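Local coordinates for protein pseudopodium-enriched atypical kinase 1 (Homo sapiens, PDB 6BHC) that is classed as a pseudokinase, with an unusual catalytic cleft and a distinctive mode of kinase-fold dimerization, and probably works as a signalling scaffold, at residues D62-C65 with A71-Y74; F115-D120 with S241-A246; R178-L183 with E288-P293; L184-S189 with D408-Q413; N380-K385 with A416-D421. The protein carries 1 engineered substitution. All coordinates share one frame; numbering follows the deposited sequence. Where two conformers were deposited one is given.

How the contacts relate
Contact 1 lies in the N-lobe sheet, where a loop meets strand 71-78, and its Tyr73 reaches Gln118 of contact 2, OH to NE2 2.8 Å, although the two centres lie 18 Å apart. Contact 2 lies at the cleft itself, where Asn242, Phe243 and Ser244 appear to stand where kinases carry the DFG motif. Contacts 3 and 4 both use helix 173-194, their centres about 15 Å apart, and contact 4 also touches contact 2 through Trp409 against Phe115. Helix 406-417 continues from contact 4 into contact 5, 16 Å on between centres. Contact 5 thus marks the far, helical end of the molecule, about 45 Å from contact 1.

Contact 1. Residues D62-C65 with A71-Y74; sequences DKPC and AVYY
Pro64 lies over one face of the Tyr74 ring, its CA 4.1 Å from the ring centroid and 27° off the ring normal, a CH-pi contact. The two side chains run alongside each other in the same direction, which brings Pro64 CG to 3.4 Å from Tyr74 OH. At the rim of the same ring the backbone comes in near the plane, Asp62 O standing 3.4 Å from Tyr74 CE2. A compact, rigid ring whose C-H bonds are polarised by the adjacent N suits an aromatic face. Its other neighbour is Val72, whose chi1 of 68° turns CG2 to the proline, 3.5 Å from Pro64 CB. Between these two segments a backbone bond ties loop to strand: Cys65 N donates to Tyr73 O at 3.0 Å, while Cys65 SG packs on Tyr73 CB at 3.6 Å. An alanine at Tyr74 is likely to leave the Pro64 ring without its aromatic floor and Leu132 O without the hydroxyl that donates to it. Beyond CB, Tyr73 heads away, towards Gln118. Segment 62-65 leads directly into strand 66-67, which pairs antiparallel with strand 71-78; on its other edge strand 71-78 bonds to strand 85-91 through Val88 and Ile90.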
# COMPACT_ATOMS: atom_id res chain seq x y z
N ASP A 62 40.00 1.53 -14.65
CA ASP A 62 41.26 0.98 -14.19
C ASP A 62 41.46 1.11 -12.69
O ASP A 62 42.29 0.38 -12.12
CB ASP A 62 42.43 1.64 -14.92
CG ASP A 62 42.54 1.20 -16.37
OD1 ASP A 62 41.99 0.13 -16.71
OD2 ASP A 62 43.18 1.92 -17.17
N LYS A 63 40.72 2.01 -12.03
CA LYS A 63 40.85 1.94 -10.59
C LYS A 63 39.86 0.93 -10.02
O LYS A 63 38.77 0.75 -10.56
CB LYS A 63 40.62 3.31 -9.95
CG LYS A 63 39.19 3.81 -10.03
CD LYS A 63 39.01 5.09 -9.22
CE LYS A 63 39.34 4.86 -7.75
NZ LYS A 63 39.17 6.10 -6.94
N PRO A 64 40.23 0.24 -8.94
CA PRO A 64 39.30 -0.71 -8.32
C PRO A 64 38.07 0.00 -7.77
O PRO A 64 38.15 1.13 -7.29
CB PRO A 64 40.13 -1.35 -7.20
CG PRO A 64 41.55 -1.12 -7.60
CD PRO A 64 41.56 0.19 -8.31
N CYS A 65 36.93 -0.68 -7.85
CA CYS A 65 35.71 -0.18 -7.23
C CYS A 65 35.59 -0.57 -5.77
O CYS A 65 34.80 0.05 -5.04
CB CYS A 65 34.48 -0.67 -8.00
SG CYS A 65 34.19 -2.46 -7.92
N ALA A 71 40.25 -9.94 -1.82
CA ALA A 71 40.29 -9.76 -3.27
C ALA A 71 40.18 -8.28 -3.61
O ALA A 71 39.96 -7.43 -2.74
CB ALA A 71 39.16 -10.54 -3.94
N VAL A 72 40.35 -7.99 -4.89
CA VAL A 72 40.12 -6.67 -5.45
C VAL A 72 38.97 -6.79 -6.45
O VAL A 72 38.79 -7.82 -7.10
CB VAL A 72 41.39 -6.10 -6.11
CG1 VAL A 72 41.77 -6.89 -7.36
CG2 VAL A 72 41.23 -4.63 -6.43
N TYR A 73 38.17 -5.72 -6.56
CA TYR A 73 36.96 -5.73 -7.37
C TYR A 73 37.06 -4.70 -8.48
O TYR A 73 37.55 -3.58 -8.28
CB TYR A 73 35.73 -5.43 -6.52
CG TYR A 73 35.31 -6.57 -5.62
CD1 TYR A 73 34.44 -7.56 -6.07
CD2 TYR A 73 35.76 -6.64 -4.30
CE1 TYR A 73 34.05 -8.59 -5.24
CE2 TYR A 73 35.37 -7.67 -3.47
CZ TYR A 73 34.52 -8.64 -3.95
OH TYR A 73 34.13 -9.67 -3.12
N TYR A 74 36.56 -5.08 -9.66
CA TYR A 74 36.49 -4.18 -10.81
C TYR A 74 35.14 -4.34 -11.48
O TYR A 74 34.71 -5.47 -11.75
CB TYR A 74 37.61 -4.48 -11.82
CG TYR A 74 39.00 -4.11 -11.35
CD1 TYR A 74 39.78 -5.02 -10.64
CD2 TYR A 74 39.54 -2.87 -11.63
CE1 TYR A 74 41.05 -4.69 -10.22
CE2 TYR A 74 40.81 -2.53 -11.21
CZ TYR A 74 41.56 -3.44 -10.51
OH TYR A 74 42.83 -3.11 -10.09

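Contact 2. Residues F115-D120 with S241-A246; sequences FNIQQD and SNFSQA
Gln118 brings its amide close against Ser241, OE1 lying 3.3 Å from Ser241 CB, and this is the tight part of the contact. The glutamine side chain is extended, with CG anti to the backbone N (chi1 -176°), a length and shape that carry the amide across from the loop. Two donors hold the oxygen: a water, 2.6 Å from Gln118 OE1, and Lys89 from elsewhere. The same water accepts from Asn242 N at 3.0 Å, so it bridges the two loops, and it sits at the edge of the Phe243 ring, in its plane. The amide NE2 is bound to Tyr73, while Ser241 OG is bound to Asn208 O. A glutamine suits this place because it offers an acceptor and a donor at once. The other meeting is looser: Ile117 and Phe243 cross at about a right angle and touch through Ile117 CG2 and Phe243 CZ at 4.0 Å. Beyond it the chain turns to solvent in a type I turn from Phe243 to Ala246, where the exposed Ser244 folds back and its OG donates to Asn242 OD1 at 2.9 Å, nearly along the C=O axis. By position in the kinase fold, Asn242, Phe243 and Ser244 appear to stand where kinases carry DFG, and Lys89 probably corresponds to the conserved N-lobe lysine. Here the loop after helix 104-109 meets the start of the activation segment, and an asparagine in place of the metal-binding DFG aspartate is consistent with the pseudokinase classification.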
# COMPACT_ATOMS: atom_id res chain seq x y z
N PHE A 115 20.24 -12.51 1.31
CA PHE A 115 20.38 -11.10 0.96
C PHE A 115 21.71 -10.52 1.43
O PHE A 115 22.26 -9.63 0.79
CB PHE A 115 19.21 -10.32 1.56
CG PHE A 115 19.14 -8.88 1.13
CD1 PHE A 115 18.73 -8.54 -0.15
CD2 PHE A 115 19.44 -7.87 2.03
CE1 PHE A 115 18.65 -7.22 -0.53
CE2 PHE A 115 19.37 -6.54 1.65
CZ PHE A 115 18.96 -6.22 0.37
N ASN A 116 22.25 -11.03 2.54
CA ASN A 116 23.44 -10.47 3.17
C ASN A 116 24.66 -11.38 3.06
O ASN A 116 25.64 -11.19 3.78
CB ASN A 116 23.15 -10.14 4.63
CG ASN A 116 21.99 -9.18 4.79
OD1 ASN A 116 20.94 -9.54 5.31
ND2 ASN A 116 22.18 -7.95 4.34
N ILE A 117 24.62 -12.37 2.17
CA ILE A 117 25.74 -13.27 1.94
C ILE A 117 26.10 -13.22 0.46
O ILE A 117 25.21 -13.23 -0.40
CB ILE A 117 25.42 -14.71 2.40
CG1 ILE A 117 25.12 -14.72 3.90
CG2 ILE A 117 26.58 -15.65 2.08
CD1 ILE A 117 24.91 -16.10 4.48
N GLN A 118 27.39 -13.17 0.17
CA GLN A 118 27.85 -12.94 -1.19
C GLN A 118 27.46 -14.09 -2.11
O GLN A 118 27.64 -15.26 -1.76
CB GLN A 118 29.36 -12.74 -1.22
CG GLN A 118 29.90 -12.39 -2.59
CD GLN A 118 31.35 -11.95 -2.56
OE1 GLN A 118 32.19 -12.58 -1.91
NE2 GLN A 118 31.65 -10.86 -3.25
N GLN A 119 26.93 -13.75 -3.27
CA GLN A 119 26.61 -14.70 -4.33
C GLN A 119 27.60 -14.53 -5.48
O GLN A 119 28.19 -13.47 -5.66
CB GLN A 119 25.19 -14.51 -4.85
CG GLN A 119 24.12 -14.40 -3.77
CD GLN A 119 22.78 -13.98 -4.33
OE1 GLN A 119 22.27 -14.57 -5.28
NE2 GLN A 119 22.19 -12.94 -3.74
N ASP A 120 27.77 -15.60 -6.25
CA ASP A 120 28.62 -15.57 -7.43
C ASP A 120 27.93 -16.31 -8.56
O ASP A 120 27.11 -17.20 -8.33
CB ASP A 120 30.00 -16.18 -7.16
CG ASP A 120 29.95 -17.67 -6.91
OD1 ASP A 120 30.05 -18.44 -7.88
OD2 ASP A 120 29.80 -18.08 -5.73
N SER A 241 31.39 -11.54 3.12
CA SER A 241 32.23 -12.19 2.13
C SER A 241 33.46 -12.77 2.82
O SER A 241 33.61 -12.70 4.04
CB SER A 241 32.64 -11.22 1.02
OG SER A 241 33.53 -10.24 1.51
N ASN A 242 34.34 -13.36 2.01
CA ASN A 242 35.59 -13.95 2.45
C ASN A 242 35.36 -15.09 3.44
O ASN A 242 35.47 -14.90 4.65
CB ASN A 242 36.50 -12.89 3.08
CG ASN A 242 37.90 -13.40 3.31
OD1 ASN A 242 38.25 -14.50 2.89
ND2 ASN A 242 38.73 -12.59 3.98
N PHE A 243 35.06 -16.27 2.91
CA PHE A 243 34.88 -17.47 3.71
C PHE A 243 36.11 -18.37 3.69
O PHE A 243 35.99 -19.60 3.73
CB PHE A 243 33.65 -18.25 3.23
CG PHE A 243 32.35 -17.58 3.57
CD1 PHE A 243 31.90 -16.49 2.85
CD2 PHE A 243 31.57 -18.05 4.62
CE1 PHE A 243 30.70 -15.88 3.17
CE2 PHE A 243 30.37 -17.44 4.94
CZ PHE A 243 29.93 -16.36 4.21
N SER A 244 37.31 -17.77 3.64
CA SER A 244 38.53 -18.56 3.57
C SER A 244 38.83 -19.26 4.89
O SER A 244 39.47 -20.32 4.89
CB SER A 244 39.71 -17.66 3.18
OG SER A 244 39.44 -16.95 1.99
N GLN A 245 38.39 -18.70 6.01
CA GLN A 245 38.62 -19.27 7.33
C GLN A 245 37.39 -20.00 7.87
O GLN A 245 37.38 -20.37 9.05
CB GLN A 245 39.04 -18.18 8.31
CG GLN A 245 40.13 -17.25 7.81
CD GLN A 245 41.52 -17.85 7.92
OE1 GLN A 245 41.96 -18.58 7.03
NE2 GLN A 245 42.21 -17.54 9.01
N ALA A 246 36.37 -20.20 7.05
CA ALA A 246 35.11 -20.74 7.53
C ALA A 246 35.26 -22.20 7.95
O ALA A 246 35.94 -22.99 7.28
CB ALA A 246 34.03 -20.61 6.46
O HOH W 1 32.90 -14.53 -0.39

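Contact 3. Residues R178-L183 with E288-P293; sequences RQVCLL and EMLHLP
Met289 lays its methyl end over Val180, its CE resting 3.8 Å from Val180 CG1. The methionine chain is bent at its last torsion (chi3 66°), which turns the methyl group in towards helix 173-194, where it also meets Leu183 CD1 at 3.9 Å. Val180 and Met289 run antiparallel alongside each other, and the valine branches reach back along the methionine to its root: CG1 is 4.0 Å from Met289 CB, and CG2 is 4.0 Å from Met289 O. Leu183 crosses the methionine at a slant. Leu290 comes in only at the margin, its CD2 4.4 Å from Val180 CG1. A flexible thioether suits this place because it can bend to fit between a beta-branched valine and a leucine one helical turn further on. With Val180 cut back to alanine, the Met289 methyl would probably lose the wall it rests on and be freer to turn.

Immediately after Met289 the helix stops in a Schellman motif, with His291, at positive phi, as its C-prime residue; Leu292 N bonds to Tyr287 O, and His291 N to Glu288 O at 3.0 Å. The carbonyl of Met289 receives the hydroxyl of Tyr176, from the same helix that supplies Val180. The contact thus joins helix 173-194 to the C-terminal end of helix 277-289, the helices usually called E and F in the kinase C-lobe. Met289 also packs against Val158 of helix 158-163 and Leu206 of the loop corresponding to the kinase catalytic loop.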
# COMPACT_ATOMS: atom_id res chain seq x y z
N ARG A 178 22.85 5.13 14.23
CA ARG A 178 21.70 4.37 13.74
C ARG A 178 22.07 3.55 12.52
O ARG A 178 21.63 2.40 12.39
CB ARG A 178 20.54 5.31 13.44
CG ARG A 178 19.28 4.58 12.98
CD ARG A 178 18.07 5.50 12.84
NE ARG A 178 16.89 4.75 12.44
CZ ARG A 178 16.03 4.19 13.30
NH1 ARG A 178 16.23 4.30 14.60
NH2 ARG A 178 14.98 3.52 12.85
N GLN A 179 22.87 4.12 11.61
CA GLN A 179 23.37 3.34 10.48
C GLN A 179 24.20 2.15 10.94
O GLN A 179 24.17 1.09 10.30
CB GLN A 179 24.20 4.22 9.54
CG GLN A 179 23.47 5.40 8.94
CD GLN A 179 24.35 6.20 7.99
OE1 GLN A 179 24.70 5.73 6.91
NE2 GLN A 179 24.72 7.40 8.41
N VAL A 180 24.94 2.31 12.04
CA VAL A 180 25.70 1.19 12.58
C VAL A 180 24.77 0.07 13.01
O VAL A 180 25.02 -1.11 12.72
CB VAL A 180 26.59 1.67 13.75
CG1 VAL A 180 27.17 0.49 14.51
CG2 VAL A 180 27.71 2.56 13.22
N CYS A 181 23.67 0.41 13.69
CA CYS A 181 22.70 -0.61 14.09
C CYS A 181 22.09 -1.30 12.87
O CYS A 181 21.85 -2.52 12.90
CB CYS A 181 21.60 0.01 14.95
SG CYS A 181 22.14 0.57 16.59
N LEU A 182 21.84 -0.55 11.80
CA LEU A 182 21.25 -1.15 10.61
C LEU A 182 22.22 -2.09 9.91
O LEU A 182 21.82 -3.14 9.41
CB LEU A 182 20.78 -0.05 9.65
CG LEU A 182 19.43 0.57 9.99
CD1 LEU A 182 19.17 1.80 9.13
CD2 LEU A 182 18.31 -0.45 9.80
N LEU A 183 23.51 -1.73 9.87
CA LEU A 183 24.50 -2.64 9.30
C LEU A 183 24.69 -3.87 10.18
O LEU A 183 24.80 -4.99 9.67
CB LEU A 183 25.83 -1.91 9.10
CG LEU A 183 25.81 -0.75 8.09
CD1 LEU A 183 27.21 -0.20 7.89
CD2 LEU A 183 25.21 -1.20 6.77
N GLU A 288 34.78 -1.22 16.82
CA GLU A 288 35.48 -0.68 15.66
C GLU A 288 34.56 0.20 14.81
O GLU A 288 34.98 1.26 14.33
CB GLU A 288 36.07 -1.81 14.82
CG GLU A 288 37.16 -2.59 15.54
CD GLU A 288 37.75 -3.71 14.71
OE1 GLU A 288 37.00 -4.34 13.93
OE2 GLU A 288 38.97 -3.97 14.83
N MET A 289 33.31 -0.22 14.62
CA MET A 289 32.35 0.60 13.89
C MET A 289 32.04 1.91 14.60
O MET A 289 31.64 2.88 13.95
CB MET A 289 31.06 -0.18 13.64
CG MET A 289 31.24 -1.36 12.71
SD MET A 289 29.69 -2.18 12.31
CE MET A 289 28.86 -0.90 11.38
N LEU A 290 32.23 1.96 15.92
CA LEU A 290 32.08 3.20 16.68
C LEU A 290 33.39 3.97 16.80
O LEU A 290 33.54 4.78 17.72
CB LEU A 290 31.51 2.90 18.06
CG LEU A 290 30.10 2.31 18.05
CD1 LEU A 290 29.63 2.00 19.46
CD2 LEU A 290 29.13 3.25 17.35
N HIS A 291 34.34 3.72 15.89
CA HIS A 291 35.62 4.42 15.84
C HIS A 291 36.41 4.23 17.13
O HIS A 291 37.14 5.13 17.57
CB HIS A 291 35.43 5.90 15.53
CG HIS A 291 34.80 6.15 14.19
ND1 HIS A 291 33.47 6.46 14.04
CD2 HIS A 291 35.32 6.11 12.94
CE1 HIS A 291 33.20 6.61 12.75
NE2 HIS A 291 34.31 6.40 12.07
N LEU A 292 36.29 3.07 17.75
CA LEU A 292 37.08 2.69 18.90
C LEU A 292 38.01 1.54 18.53
O LEU A 292 37.71 0.75 17.63
CB LEU A 292 36.19 2.27 20.07
CG LEU A 292 35.13 3.28 20.51
CD1 LEU A 292 34.21 2.67 21.56
CD2 LEU A 292 35.78 4.55 21.03
N PRO A 293 39.16 1.42 19.20
CA PRO A 293 40.05 0.30 18.90
C PRO A 293 39.46 -1.02 19.37
O PRO A 293 38.50 -1.07 20.15
CB PRO A 293 41.33 0.64 19.68
CG PRO A 293 40.86 1.53 20.78
CD PRO A 293 39.71 2.32 20.22

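Contact 4. Residues L184-S189 with D408-Q413; sequences LLQLCS and DWLCAQ
Leu410 sends one methyl, CD1, across to helix 173-194, where it meets Leu185 CD2 at 4.2 Å and Gln186 CG at 4.3 Å. The two leucines come from facing helices and overlap only at their ends. With CG anti to the backbone N (chi1 -177°), the Leu185 side chain stands out from its helix and presents CD2 to Leu410. These contacts are few and rather long, and the helix backbones stay well apart, the nearest pair of CA atoms, Leu185 and Leu410, being 8.7 Å from each other. Leucine suits such a distance, since one from each helix is long enough for the two ends to meet midway.

The next shell fixes these groups. Trp355 packs against both Leu185 and Leu410, and Lys347 and Gln351 of helix 343-354 lie against Leu185. Gln186 meets the leucine through its methylene CG. Its buried amide is held by two backbone partners, NE2 donating to Thr236 O and OE1 accepting from Leu238 N, which should fix the flip of the group. On the other helix, Trp409 stacks on Phe39 and meets Phe115 edge-to-face, holding another side of the helix, while Cys411 and Ala412 turn to Leu389. Further along, Leu182 CD2 also touches Leu410 CD1, at 4.2 Å.

In outline this is helix E of a kinase C-lobe, packed on a helix from the C-terminal extension; helices from both ends of the chain, 16-39, 371-396 and 406-417, appear to form a helical module beside the kinase fold.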
# COMPACT_ATOMS: atom_id res chain seq x y z
N LEU A 184 24.73 -3.67 11.50
CA LEU A 184 24.88 -4.81 12.40
C LEU A 184 23.67 -5.73 12.33
O LEU A 184 23.82 -6.96 12.48
CB LEU A 184 25.09 -4.31 13.84
CG LEU A 184 26.43 -3.64 14.15
CD1 LEU A 184 26.42 -3.06 15.56
CD2 LEU A 184 27.58 -4.62 13.97
N LEU A 185 22.48 -5.18 12.11
CA LEU A 185 21.29 -6.00 11.97
C LEU A 185 21.37 -6.90 10.75
O LEU A 185 20.99 -8.08 10.80
CB LEU A 185 20.04 -5.12 11.90
CG LEU A 185 18.70 -5.84 11.84
CD1 LEU A 185 18.53 -6.71 13.06
CD2 LEU A 185 17.56 -4.84 11.73
N GLN A 186 21.88 -6.37 9.63
CA GLN A 186 22.05 -7.19 8.44
C GLN A 186 23.12 -8.26 8.65
O GLN A 186 22.99 -9.38 8.14
CB GLN A 186 22.39 -6.32 7.24
CG GLN A 186 21.34 -5.28 6.89
CD GLN A 186 21.72 -4.45 5.69
OE1 GLN A 186 21.84 -4.96 4.57
NE2 GLN A 186 21.92 -3.16 5.91
N LEU A 187 24.18 -7.92 9.38
CA LEU A 187 25.22 -8.90 9.69
C LEU A 187 24.65 -10.06 10.49
O LEU A 187 24.92 -11.23 10.19
CB LEU A 187 26.37 -8.24 10.44
CG LEU A 187 27.47 -9.18 10.94
CD1 LEU A 187 28.14 -9.90 9.78
CD2 LEU A 187 28.50 -8.42 11.76
N CYS A 188 23.85 -9.76 11.52
CA CYS A 188 23.25 -10.81 12.32
C CYS A 188 22.33 -11.69 11.48
O CYS A 188 22.27 -12.91 11.68
CB CYS A 188 22.49 -10.21 13.50
SG CYS A 188 23.56 -9.37 14.69
N SER A 189 21.63 -11.09 10.51
CA SER A 189 20.77 -11.88 9.63
C SER A 189 21.58 -12.88 8.82
O SER A 189 21.21 -14.06 8.72
CB SER A 189 19.98 -10.95 8.70
OG SER A 189 19.13 -10.10 9.44
N ASP A 408 12.24 -0.34 5.72
CA ASP A 408 10.84 -0.75 5.82
C ASP A 408 10.71 -2.26 5.84
O ASP A 408 9.92 -2.82 6.62
CB ASP A 408 10.03 -0.16 4.66
CG ASP A 408 10.07 1.35 4.63
OD1 ASP A 408 10.23 1.97 5.70
OD2 ASP A 408 9.93 1.92 3.53
N TRP A 409 11.47 -2.95 4.99
CA TRP A 409 11.46 -4.41 4.99
C TRP A 409 11.93 -4.95 6.33
O TRP A 409 11.28 -5.82 6.93
CB TRP A 409 12.34 -4.92 3.85
CG TRP A 409 12.54 -6.40 3.82
CD1 TRP A 409 11.72 -7.36 4.35
CD2 TRP A 409 13.65 -7.10 3.23
NE1 TRP A 409 12.25 -8.61 4.12
CE2 TRP A 409 13.43 -8.48 3.44
CE3 TRP A 409 14.80 -6.70 2.55
CZ2 TRP A 409 14.32 -9.45 2.99
CZ3 TRP A 409 15.68 -7.66 2.10
CH2 TRP A 409 15.43 -9.02 2.32
N LEU A 410 13.07 -4.45 6.83
CA LEU A 410 13.60 -4.95 8.10
C LEU A 410 12.64 -4.68 9.25
O LEU A 410 12.50 -5.50 10.16
CB LEU A 410 14.97 -4.32 8.37
CG LEU A 410 16.03 -4.54 7.29
CD1 LEU A 410 17.34 -3.87 7.65
CD2 LEU A 410 16.24 -6.03 7.04
N CYS A 411 11.96 -3.53 9.22
CA CYS A 411 10.98 -3.23 10.27
C CYS A 411 9.80 -4.19 10.19
O CYS A 411 9.28 -4.62 11.23
CB CYS A 411 10.51 -1.78 10.15
SG CYS A 411 9.36 -1.27 11.45
N ALA A 412 9.35 -4.53 8.98
CA ALA A 412 8.28 -5.50 8.83
C ALA A 412 8.72 -6.88 9.33
O ALA A 412 7.92 -7.60 9.93
CB ALA A 412 7.83 -5.58 7.37
N GLN A 413 9.98 -7.26 9.09
CA GLN A 413 10.48 -8.53 9.60
C GLN A 413 10.40 -8.57 11.12
O GLN A 413 10.04 -9.59 11.71
CB GLN A 413 11.92 -8.75 9.16
CG GLN A 413 12.10 -9.15 7.70
CD GLN A 413 13.52 -9.61 7.41
OE1 GLN A 413 13.83 -10.00 6.28
NE2 GLN A 413 14.38 -9.58 8.42

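Contact 5. Residues N380-K385 with A416-D421; sequences NWLDIK and AFATTD
Leu382 turns its CG to the side of its backbone N (chi1 -88°, some 30° from the usual staggered position) and keeps its chain extended beyond, which carries both methyls to the bend between helices 406-417 and 420-430. There CD1 lies on the backbone, 3.8 Å from Thr419 C and 3.9 Å from Thr420 N, while CD2 meets Ala418 CB at 4.2 Å. Thr420 has OG1 between its backbone N and carbonyl carbon (chi1 61°), so that its methyl CG2 is left to face Leu382 CD1, also at 4.2 Å. The hydroxyl is turned to Asn375, which bonds it weakly. A small alanine suits the bend, since it lets the leucine come close to the chain, and a threonine can offer a methyl on one branch and a polar atom on the other.

The bend is shaped by Thr419, at the N-cap of helix 420-430: its side chain caps a backbone N just beyond Asp421, and its backbone carbonyl O accepts from Ser422 OG. Leu423 then continues the apolar patch on Leu382. Asp383 forms a salt bridge with Arg21 of the same chain, and Asn380 and Ile384 pack on Val16 of the second subunit, whose Ile20 meets Asp383. The arrangement is that of two helices joined by a tight, N-capped turn and seated on a long helix, within the helical module that takes part in dimerization.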
# COMPACT_ATOMS: atom_id res chain seq x y z
N ASN A 380 0.27 -4.64 24.12
CA ASN A 380 -0.30 -3.37 23.66
C ASN A 380 0.68 -2.62 22.78
O ASN A 380 0.28 -2.03 21.76
CB ASN A 380 -0.71 -2.52 24.86
CG ASN A 380 -1.85 -3.13 25.66
OD1 ASN A 380 -2.55 -4.02 25.17
ND2 ASN A 380 -2.03 -2.66 26.88
N TRP A 381 1.96 -2.63 23.14
CA TRP A 381 2.97 -1.98 22.31
C TRP A 381 3.05 -2.64 20.93
O TRP A 381 3.16 -1.95 19.91
CB TRP A 381 4.33 -2.02 23.00
CG TRP A 381 5.42 -1.35 22.22
CD1 TRP A 381 5.82 -0.05 22.32
CD2 TRP A 381 6.25 -1.95 21.21
NE1 TRP A 381 6.85 0.20 21.44
CE2 TRP A 381 7.13 -0.95 20.75
CE3 TRP A 381 6.33 -3.23 20.66
CZ2 TRP A 381 8.07 -1.19 19.76
CZ3 TRP A 381 7.27 -3.47 19.67
CH2 TRP A 381 8.13 -2.46 19.23
N LEU A 382 2.98 -3.97 20.89
CA LEU A 382 3.04 -4.68 19.61
C LEU A 382 1.83 -4.35 18.74
O LEU A 382 1.98 -4.08 17.54
CB LEU A 382 3.11 -6.19 19.85
CG LEU A 382 4.50 -6.80 20.01
CD1 LEU A 382 4.40 -8.27 20.39
CD2 LEU A 382 5.30 -6.63 18.73
N ASP A 383 0.64 -4.35 19.33
CA ASP A 383 -0.57 -4.11 18.55
C ASP A 383 -0.57 -2.71 17.94
O ASP A 383 -1.00 -2.52 16.80
CB ASP A 383 -1.81 -4.32 19.42
CG ASP A 383 -1.93 -5.75 19.93
OD1 ASP A 383 -1.39 -6.66 19.26
OD2 ASP A 383 -2.56 -5.96 20.98
N ILE A 384 -0.08 -1.72 18.69
CA ILE A 384 -0.04 -0.35 18.18
C ILE A 384 1.01 -0.22 17.08
O ILE A 384 0.76 0.39 16.04
CB ILE A 384 0.21 0.64 19.33
CG1 ILE A 384 -0.97 0.63 20.30
CG2 ILE A 384 0.47 2.03 18.80
CD1 ILE A 384 -0.81 1.58 21.47
N LYS A 385 2.20 -0.78 17.30
CA LYS A 385 3.27 -0.68 16.31
C LYS A 385 2.91 -1.41 15.02
O LYS A 385 3.22 -0.94 13.93
CB LYS A 385 4.58 -1.20 16.88
CG LYS A 385 5.17 -0.33 17.98
CD LYS A 385 5.79 0.94 17.41
CE LYS A 385 7.02 0.62 16.57
NZ LYS A 385 7.71 1.84 16.08
N ALA A 416 6.60 -8.61 12.45
CA ALA A 416 5.83 -9.77 12.02
C ALA A 416 6.13 -10.99 12.87
O ALA A 416 5.23 -11.79 13.17
CB ALA A 416 6.12 -10.07 10.55
N PHE A 417 7.39 -11.16 13.29
CA PHE A 417 7.82 -12.35 14.00
C PHE A 417 8.07 -12.13 15.48
O PHE A 417 8.33 -13.10 16.20
CB PHE A 417 9.08 -12.93 13.35
CG PHE A 417 8.85 -13.47 11.97
CD1 PHE A 417 8.95 -12.65 10.86
CD2 PHE A 417 8.54 -14.81 11.78
CE1 PHE A 417 8.73 -13.15 9.59
CE2 PHE A 417 8.32 -15.31 10.52
CZ PHE A 417 8.42 -14.48 9.42
N ALA A 418 8.00 -10.89 15.97
CA ALA A 418 8.19 -10.64 17.38
C ALA A 418 6.97 -11.09 18.18
O ALA A 418 5.83 -11.02 17.70
CB ALA A 418 8.47 -9.16 17.64
N THR A 419 7.21 -11.57 19.39
CA THR A 419 6.16 -11.95 20.32
C THR A 419 6.42 -11.28 21.66
O THR A 419 7.49 -10.72 21.90
CB THR A 419 6.09 -13.48 20.51
OG1 THR A 419 7.27 -13.93 21.18
CG2 THR A 419 5.96 -14.19 19.17
N THR A 420 5.43 -11.36 22.55
CA THR A 420 5.62 -10.83 23.89
C THR A 420 6.72 -11.57 24.63
O THR A 420 7.44 -10.97 25.43
CB THR A 420 4.31 -10.90 24.68
OG1 THR A 420 3.89 -12.26 24.80
CG2 THR A 420 3.22 -10.09 23.98
N ASP A 421 6.88 -12.87 24.35
CA ASP A 421 7.95 -13.63 24.99
C ASP A 421 9.32 -13.20 24.49
O ASP A 421 10.27 -13.09 25.27
CB ASP A 421 7.73 -15.12 24.76
CG ASP A 421 8.74 -15.98 25.51
OD1 ASP A 421 8.51 -16.25 26.70
OD2 ASP A 421 9.75 -16.38 24.89